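Side-chain contacts in decapping nuclease RAI1 (PDB 5BUD), which hydrolyses NAD caps from the 5' ends of RNAs and binds RAT1 directly, stabilising that exoribonuclease and stimulating its activity: residues 105-110 with 331-336; 124-129 with 376-381. All coordinates share one frame; numbering follows the deposited sequence.

The four segments alternate along the chain: 105-110, then 124-129, then 331-336, then 376-381, so that contacts 1 and 2 interleave within the RAI1-like PD-(D/E)XK nuclease region. Helix 104-112 and strand 121-128 are consecutive elements, and each meets a partner more than 200 residues later, in helix 322-339 and in the residues just after helix 367-377. The contact centres lie about 18 Å apart, with nearest atoms about 5 Å from each other and not touching. Contact 1 is the more central, about 7 Å from the bound RNA at its nearest atom, against about 19 Å for contact 2. Both join early elements of the chain to its C-terminal part through buried apolar side chains.

Contact 1 of 2, residues 105-110 with 331-336; sequences EIMTKI and AVVDWL
At chi1 -64°, Ile110 sets CG1 beside its backbone N and swings CG2 opposite that nitrogen, so that the branched methyl is the part of the isoleucine presented to Val332. On the other helix, Val332 carries CG1 anti to its own N (chi1 170°) and CG2 next to it, and the fork so formed receives the isoleucine methyl. Ile110 CG2 lies 3.8 Å from Val332 CG1 and 3.9 Å from Val332 CG2, almost equally far from the two prongs, and it is 4.0 Å from Val332 CB. The methyl is thus seated against the branch point, while the two side chains as wholes cross at a slant.

A second, looser touch is made one turn earlier on helix 104-112. Met107 leaves its helix to one side of the partner, and only its thioether approaches, with Met107 SD 4.3 Å from Val333 CG1. All four residues are buried, and no hydrogen bond spans the pair. The helices meet through side chains with their backbones well separated: the CA atoms of Ile110 and Val332 are 8.0 Å apart.

Neighbouring elements complete the surroundings. Met107 also packs on Leu274 of helix 255-275, whose Gln271 is a probable substrate-binding residue, whereas Val332 additionally meets Leu6 of an N-terminal loop and Phe360 of strand 359-364. Ile106, on the same helix as Ile110, rests on Leu123 of strand 121-128, so helix 104-112 lies among helix 322-339, helix 255-275 and that strand.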
ATOM      1  N   GLU A 105      -2.605  -2.472  -0.166  1.00 26.57           N
ATOM      2  CA  GLU A 105      -2.255  -2.398  -1.585  1.00 31.25           C
ATOM      3  C   GLU A 105      -3.326  -3.059  -2.442  1.00 29.18           C
ATOM      4  O   GLU A 105      -3.584  -2.657  -3.582  1.00 27.53           O
ATOM      5  CB  GLU A 105      -0.894  -3.041  -1.872  1.00 39.02           C
ATOM      6  CG  GLU A 105      -0.338  -2.634  -3.219  1.00 47.47           C
ATOM      7  CD  GLU A 105       0.548  -3.677  -3.886  1.00 56.46           C
ATOM      8  OE1 GLU A 105       0.848  -3.493  -5.091  1.00 60.59           O
ATOM      9  OE2 GLU A 105       0.941  -4.664  -3.225  1.00 61.88           O
ATOM     10  N   ILE A 106      -3.976  -4.057  -1.872  1.00 28.27           N
ATOM     11  CA  ILE A 106      -5.044  -4.732  -2.551  1.00 27.24           C
ATOM     12  C   ILE A 106      -6.247  -3.797  -2.778  1.00 25.21           C
ATOM     13  O   ILE A 106      -6.735  -3.725  -3.895  1.00 22.90           O
ATOM     14  CB  ILE A 106      -5.435  -6.020  -1.812  1.00 27.78           C
ATOM     15  CG1 ILE A 106      -4.303  -7.048  -1.997  1.00 28.22           C
ATOM     16  CG2 ILE A 106      -6.730  -6.547  -2.375  1.00 27.62           C
ATOM     17  CD1 ILE A 106      -4.397  -8.243  -1.083  1.00 32.17           C
ATOM     18  N   MET A 107      -6.714  -3.091  -1.757  1.00 24.21           N
ATOM     19  CA  MET A 107      -7.790  -2.103  -1.957  1.00 24.43           C
ATOM     20  C   MET A 107      -7.391  -0.897  -2.786  1.00 24.69           C
ATOM     21  O   MET A 107      -8.242  -0.308  -3.485  1.00 25.36           O
ATOM     22  CB  MET A 107      -8.357  -1.641  -0.619  1.00 27.25           C
ATOM     23  CG  MET A 107      -9.074  -2.752   0.114  1.00 29.33           C
ATOM     24  SD  MET A 107     -10.424  -3.443  -0.873  1.00 36.21           S
ATOM     25  CE  MET A 107     -10.145  -5.140  -0.492  1.00 35.51           C
ATOM     26  N   THR A 108      -6.125  -0.495  -2.704  1.00 22.75           N
ATOM     27  CA  THR A 108      -5.613   0.566  -3.574  1.00 24.60           C
ATOM     28  C   THR A 108      -5.806   0.198  -5.068  1.00 23.60           C
ATOM     29  O   THR A 108      -6.215   1.024  -5.833  1.00 22.71           O
ATOM     30  CB  THR A 108      -4.122   0.845  -3.298  1.00 25.02           C
ATOM     31  OG1 THR A 108      -3.964   1.242  -1.930  1.00 23.59           O
ATOM     32  CG2 THR A 108      -3.566   1.956  -4.210  1.00 26.58           C
ATOM     33  N   LYS A 109      -5.491  -1.041  -5.463  1.00 22.80           N
ATOM     34  CA  LYS A 109      -5.722  -1.509  -6.830  1.00 24.67           C
ATOM     35  C   LYS A 109      -7.178  -1.376  -7.258  1.00 24.07           C
ATOM     36  O   LYS A 109      -7.465  -0.908  -8.346  1.00 26.50           O
ATOM     37  CB  LYS A 109      -5.249  -2.969  -6.994  1.00 26.21           C
ATOM     38  CG  LYS A 109      -3.751  -3.076  -6.964  1.00 30.74           C
ATOM     39  CD  LYS A 109      -3.297  -4.514  -6.948  1.00 33.10           C
ATOM     40  CE  LYS A 109      -1.786  -4.585  -7.087  1.00 35.26           C
ATOM     41  NZ  LYS A 109      -1.484  -4.542  -8.534  1.00 38.41           N
ATOM     42  N   ILE A 110      -8.078  -1.774  -6.376  1.00 23.88           N
ATOM     43  CA  ILE A 110      -9.506  -1.713  -6.625  1.00 24.58           C
ATOM     44  C   ILE A 110     -10.010  -0.288  -6.716  1.00 24.18           C
ATOM     45  O   ILE A 110     -10.735   0.056  -7.670  1.00 21.66           O
ATOM     46  CB  ILE A 110     -10.276  -2.500  -5.557  1.00 24.61           C
ATOM     47  CG1 ILE A 110      -9.905  -3.981  -5.663  1.00 25.05           C
ATOM     48  CG2 ILE A 110     -11.768  -2.302  -5.689  1.00 26.13           C
ATOM     49  CD1 ILE A 110     -10.338  -4.778  -4.462  1.00 25.14           C
ATOM     50  N   ALA A 331     -19.108   0.184  -4.121  1.00 27.64           N
ATOM     51  CA  ALA A 331     -19.917  -0.825  -4.809  1.00 26.34           C
ATOM     52  C   ALA A 331     -19.223  -2.189  -4.746  1.00 27.48           C
ATOM     53  O   ALA A 331     -19.845  -3.198  -4.419  1.00 25.11           O
ATOM     54  CB  ALA A 331     -20.137  -0.404  -6.242  1.00 27.46           C
ATOM     55  N   VAL A 332     -17.919  -2.205  -5.015  1.00 25.77           N
ATOM     56  CA  VAL A 332     -17.150  -3.455  -4.952  1.00 26.20           C
ATOM     57  C   VAL A 332     -17.265  -4.097  -3.571  1.00 25.19           C
ATOM     58  O   VAL A 332     -17.604  -5.262  -3.476  1.00 28.13           O
ATOM     59  CB  VAL A 332     -15.656  -3.253  -5.286  1.00 24.06           C
ATOM     60  CG1 VAL A 332     -14.838  -4.510  -4.968  1.00 24.44           C
ATOM     61  CG2 VAL A 332     -15.484  -2.889  -6.746  1.00 25.32           C
ATOM     62  N   VAL A 333     -16.947  -3.363  -2.502  1.00 28.10           N
ATOM     63  CA  VAL A 333     -16.860  -3.990  -1.163  1.00 27.52           C
ATOM     64  C   VAL A 333     -18.231  -4.407  -0.624  1.00 28.36           C
ATOM     65  O   VAL A 333     -18.351  -5.452   0.026  1.00 26.65           O
ATOM     66  CB  VAL A 333     -16.123  -3.114  -0.125  1.00 31.06           C
ATOM     67  CG1 VAL A 333     -14.693  -2.862  -0.603  1.00 31.74           C
ATOM     68  CG2 VAL A 333     -16.889  -1.825   0.138  1.00 32.45           C
ATOM     69  N   ASP A 334     -19.266  -3.614  -0.903  1.00 29.03           N
ATOM     70  CA  ASP A 334     -20.621  -4.058  -0.632  1.00 31.67           C
ATOM     71  C   ASP A 334     -20.984  -5.356  -1.397  1.00 31.38           C
ATOM     72  O   ASP A 334     -21.624  -6.240  -0.842  1.00 33.57           O
ATOM     73  CB  ASP A 334     -21.641  -2.967  -0.945  1.00 37.24           C
ATOM     74  CG  ASP A 334     -23.036  -3.361  -0.494  1.00 41.19           C
ATOM     75  OD1 ASP A 334     -23.324  -3.301   0.729  1.00 41.06           O
ATOM     76  OD2 ASP A 334     -23.823  -3.772  -1.362  1.00 45.99           O
ATOM     77  N   TRP A 335     -20.556  -5.470  -2.649  1.00 29.93           N
ATOM     78  CA  TRP A 335     -20.814  -6.674  -3.459  1.00 30.73           C
ATOM     79  C   TRP A 335     -20.112  -7.875  -2.821  1.00 30.52           C
ATOM     80  O   TRP A 335     -20.751  -8.905  -2.542  1.00 31.05           O
ATOM     81  CB  TRP A 335     -20.364  -6.418  -4.905  1.00 32.41           C
ATOM     82  CG  TRP A 335     -20.487  -7.550  -5.880  1.00 33.46           C
ATOM     83  CD1 TRP A 335     -21.642  -8.093  -6.392  1.00 35.42           C
ATOM     84  CD2 TRP A 335     -19.406  -8.227  -6.521  1.00 32.83           C
ATOM     85  NE1 TRP A 335     -21.333  -9.070  -7.301  1.00 34.80           N
ATOM     86  CE2 TRP A 335     -19.967  -9.181  -7.392  1.00 33.52           C
ATOM     87  CE3 TRP A 335     -18.013  -8.120  -6.441  1.00 32.08           C
ATOM     88  CZ2 TRP A 335     -19.180 -10.032  -8.176  1.00 32.75           C
ATOM     89  CZ3 TRP A 335     -17.226  -8.981  -7.220  1.00 34.16           C
ATOM     90  CH2 TRP A 335     -17.818  -9.919  -8.077  1.00 31.92           C
ATOM     91  N   LEU A 336     -18.833  -7.729  -2.495  1.00 28.42           N
ATOM     92  CA  LEU A 336     -18.132  -8.805  -1.791  1.00 30.19           C
ATOM     93  C   LEU A 336     -18.830  -9.182  -0.467  1.00 29.53           C
ATOM     94  O   LEU A 336     -18.920 -10.364  -0.122  1.00 30.00           O
ATOM     95  CB  LEU A 336     -16.686  -8.424  -1.500  1.00 30.36           C
ATOM     96  CG  LEU A 336     -15.764  -8.235  -2.688  1.00 32.63           C
ATOM     97  CD1 LEU A 336     -14.452  -7.609  -2.224  1.00 32.95           C
ATOM     98  CD2 LEU A 336     -15.531  -9.559  -3.397  1.00 34.13           C
TER

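Contact 2 of 2, residues 124-129 with 376-381; sequences YVVPFD and GQLLTP
The end of helix 367-377 and the turn after it pack against one side of strand 121-128, where Val126 and Phe128 point toward the turn. Leu378, the first residue to leave helical geometry, runs alongside Val126 in the opposite direction, with Leu378 CD1 3.7 Å from Val126 CG2. The other valine methyl serves the next leucine: Val126 CG1 and Leu379 CD1 meet tip to tip at 4.1 Å. In Leu379, CG is anti to the carbonyl carbon (chi1 -62°), and an extended chi2 of -179° carries CD1 on to Phe128, reaching 3.8 Å from Phe128 CG and equally near its CB. The methyl approaches the root of the ring obliquely, while Asp129 CB sits over one ring face, offset toward the rim. Phe133 of strand 131-136 touches both Phe128 and Leu378, and helix 78-92 meets Leu378 through Phe78.

Across the pair the chemistry is wholly apolar, with no hydrogen bond between the segments. Polar links lie at its margins, where Arg374 NH2 hydrogen-bonds to Pro127 O and Asp129 OD2 forms a salt bridge with Arg387. The leucine methyls therefore rely on shape and burial, and Arg374 and Arg387 add directional bonds between the strand end and helices 367-377 and 381-389.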
ATOM      1  N   TYR A 124      -7.330 -13.802  -4.203  1.00 23.61           N
ATOM      2  CA  TYR A 124      -7.997 -14.949  -3.620  1.00 24.19           C
ATOM      3  C   TYR A 124      -8.803 -14.440  -2.436  1.00 23.24           C
ATOM      4  O   TYR A 124      -8.309 -13.604  -1.677  1.00 25.05           O
ATOM      5  CB  TYR A 124      -6.938 -15.976  -3.163  1.00 24.54           C
ATOM      6  CG  TYR A 124      -6.298 -16.780  -4.268  1.00 25.40           C
ATOM      7  CD1 TYR A 124      -7.064 -17.559  -5.146  1.00 26.75           C
ATOM      8  CD2 TYR A 124      -4.914 -16.806  -4.409  1.00 25.65           C
ATOM      9  CE1 TYR A 124      -6.446 -18.318  -6.143  1.00 26.71           C
ATOM     10  CE2 TYR A 124      -4.299 -17.563  -5.382  1.00 25.99           C
ATOM     11  CZ  TYR A 124      -5.055 -18.322  -6.232  1.00 27.74           C
ATOM     12  OH  TYR A 124      -4.371 -19.039  -7.178  1.00 30.60           O
ATOM     13  N   VAL A 125     -10.053 -14.893  -2.327  1.00 23.94           N
ATOM     14  CA  VAL A 125     -10.945 -14.612  -1.201  1.00 24.83           C
ATOM     15  C   VAL A 125     -11.258 -15.907  -0.425  1.00 25.67           C
ATOM     16  O   VAL A 125     -11.796 -16.877  -0.998  1.00 24.62           O
ATOM     17  CB  VAL A 125     -12.275 -14.051  -1.691  1.00 24.26           C
ATOM     18  CG1 VAL A 125     -13.152 -13.658  -0.535  1.00 24.50           C
ATOM     19  CG2 VAL A 125     -12.048 -12.868  -2.608  1.00 24.73           C
ATOM     20  N   VAL A 126     -10.980 -15.896   0.867  1.00 24.51           N
ATOM     21  CA  VAL A 126     -11.099 -17.087   1.697  1.00 26.69           C
ATOM     22  C   VAL A 126     -11.978 -16.727   2.901  1.00 26.27           C
ATOM     23  O   VAL A 126     -11.559 -15.962   3.757  1.00 27.59           O
ATOM     24  CB  VAL A 126      -9.720 -17.598   2.158  1.00 25.62           C
ATOM     25  CG1 VAL A 126      -9.867 -18.811   3.078  1.00 27.76           C
ATOM     26  CG2 VAL A 126      -8.835 -17.932   0.959  1.00 26.93           C
ATOM     27  N   PRO A 127     -13.214 -17.250   2.945  1.00 28.40           N
ATOM     28  CA  PRO A 127     -14.065 -17.020   4.108  1.00 28.18           C
ATOM     29  C   PRO A 127     -13.635 -17.884   5.284  1.00 30.04           C
ATOM     30  O   PRO A 127     -13.374 -19.106   5.111  1.00 28.01           O
ATOM     31  CB  PRO A 127     -15.455 -17.439   3.632  1.00 29.15           C
ATOM     32  CG  PRO A 127     -15.358 -17.607   2.158  1.00 30.82           C
ATOM     33  CD  PRO A 127     -13.938 -17.953   1.867  1.00 28.67           C
ATOM     34  N   PHE A 128     -13.585 -17.274   6.472  1.00 29.63           N
ATOM     35  CA  PHE A 128     -13.204 -18.002   7.683  1.00 30.23           C
ATOM     36  C   PHE A 128     -13.626 -17.249   8.930  1.00 30.56           C
ATOM     37  O   PHE A 128     -13.378 -16.049   9.062  1.00 31.09           O
ATOM     38  CB  PHE A 128     -11.687 -18.283   7.715  1.00 29.27           C
ATOM     39  CG  PHE A 128     -11.239 -18.965   8.974  1.00 30.26           C
ATOM     40  CD1 PHE A 128     -10.568 -18.260   9.960  1.00 30.71           C
ATOM     41  CD2 PHE A 128     -11.569 -20.290   9.214  1.00 32.24           C
ATOM     42  CE1 PHE A 128     -10.197 -18.874  11.142  1.00 31.28           C
ATOM     43  CE2 PHE A 128     -11.203 -20.908  10.397  1.00 32.41           C
ATOM     44  CZ  PHE A 128     -10.522 -20.197  11.369  1.00 32.47           C
ATOM     45  N   ASP A 129     -14.289 -17.966   9.835  1.00 31.44           N
ATOM     46  CA  ASP A 129     -14.744 -17.408  11.091  1.00 30.54           C
ATOM     47  C   ASP A 129     -15.559 -16.137  10.931  1.00 27.65           C
ATOM     48  O   ASP A 129     -15.403 -15.205  11.695  1.00 32.64           O
ATOM     49  CB  ASP A 129     -13.544 -17.132  12.000  1.00 32.10           C
ATOM     50  CG  ASP A 129     -13.951 -16.933  13.453  1.00 32.82           C
ATOM     51  OD1 ASP A 129     -15.039 -17.421  13.815  1.00 34.47           O
ATOM     52  OD2 ASP A 129     -13.192 -16.284  14.211  1.00 29.81           O
ATOM     53  N   GLY A 376      -1.866 -22.987   5.085  1.00 33.45           N
ATOM     54  CA  GLY A 376      -0.533 -22.409   5.044  1.00 33.87           C
ATOM     55  C   GLY A 376      -0.343 -21.216   4.134  1.00 34.37           C
ATOM     56  O   GLY A 376       0.382 -20.300   4.483  1.00 32.84           O
ATOM     57  N   GLN A 377      -1.007 -21.215   2.981  1.00 34.85           N
ATOM     58  CA  GLN A 377      -0.770 -20.202   1.965  1.00 37.22           C
ATOM     59  C   GLN A 377      -1.469 -18.862   2.284  1.00 33.60           C
ATOM     60  O   GLN A 377      -1.071 -17.823   1.778  1.00 32.11           O
ATOM     61  CB  GLN A 377      -1.249 -20.721   0.623  1.00 43.56           C
ATOM     62  CG  GLN A 377      -0.556 -20.121  -0.562  1.00 50.10           C
ATOM     63  CD  GLN A 377      -0.839 -20.933  -1.803  1.00 53.19           C
ATOM     64  OE1 GLN A 377      -0.129 -21.905  -2.095  1.00 52.15           O
ATOM     65  NE2 GLN A 377      -1.892 -20.556  -2.529  1.00 50.66           N
ATOM     66  N   LEU A 378      -2.527 -18.915   3.089  1.00 30.30           N
ATOM     67  CA  LEU A 378      -3.168 -17.732   3.645  1.00 26.49           C
ATOM     68  C   LEU A 378      -3.375 -17.988   5.130  1.00 25.87           C
ATOM     69  O   LEU A 378      -2.641 -17.452   5.969  1.00 24.84           O
ATOM     70  CB  LEU A 378      -4.473 -17.397   2.926  1.00 27.27           C
ATOM     71  CG  LEU A 378      -5.016 -15.966   3.143  1.00 28.85           C
ATOM     72  CD1 LEU A 378      -6.206 -15.665   2.236  1.00 28.84           C
ATOM     73  CD2 LEU A 378      -5.397 -15.709   4.579  1.00 29.38           C
ATOM     74  N   LEU A 379      -4.333 -18.851   5.458  1.00 25.19           N
ATOM     75  CA  LEU A 379      -4.586 -19.233   6.847  1.00 24.49           C
ATOM     76  C   LEU A 379      -3.469 -20.126   7.356  1.00 27.80           C
ATOM     77  O   LEU A 379      -2.864 -20.885   6.589  1.00 28.10           O
ATOM     78  CB  LEU A 379      -5.908 -19.964   6.955  1.00 27.34           C
ATOM     79  CG  LEU A 379      -7.130 -19.134   6.535  1.00 27.45           C
ATOM     80  CD1 LEU A 379      -8.384 -19.968   6.705  1.00 29.53           C
ATOM     81  CD2 LEU A 379      -7.185 -17.870   7.378  1.00 27.57           C
ATOM     82  N   THR A 380      -3.162 -19.987   8.638  1.00 26.36           N
ATOM     83  CA  THR A 380      -2.192 -20.828   9.289  1.00 27.07           C
ATOM     84  C   THR A 380      -2.864 -21.620  10.398  1.00 26.64           C
ATOM     85  O   THR A 380      -3.928 -21.204  10.917  1.00 24.20           O
ATOM     86  CB  THR A 380      -1.054 -20.005   9.882  1.00 27.78           C
ATOM     87  OG1 THR A 380      -1.570 -19.151  10.916  1.00 28.31           O
ATOM     88  CG2 THR A 380      -0.373 -19.178   8.778  1.00 28.26           C
ATOM     89  N   PRO A 381      -2.232 -22.755  10.792  1.00 28.37           N
ATOM     90  CA  PRO A 381      -2.859 -23.586  11.825  1.00 26.91           C
ATOM     91  C   PRO A 381      -2.897 -22.916  13.193  1.00 26.21           C
ATOM     92  O   PRO A 381      -3.856 -23.138  13.950  1.00 27.68           O
ATOM     93  CB  PRO A 381      -2.022 -24.879  11.808  1.00 28.74           C
ATOM     94  CG  PRO A 381      -0.723 -24.505  11.146  1.00 28.76           C
ATOM     95  CD  PRO A 381      -1.087 -23.440  10.152  1.00 27.26           C
TER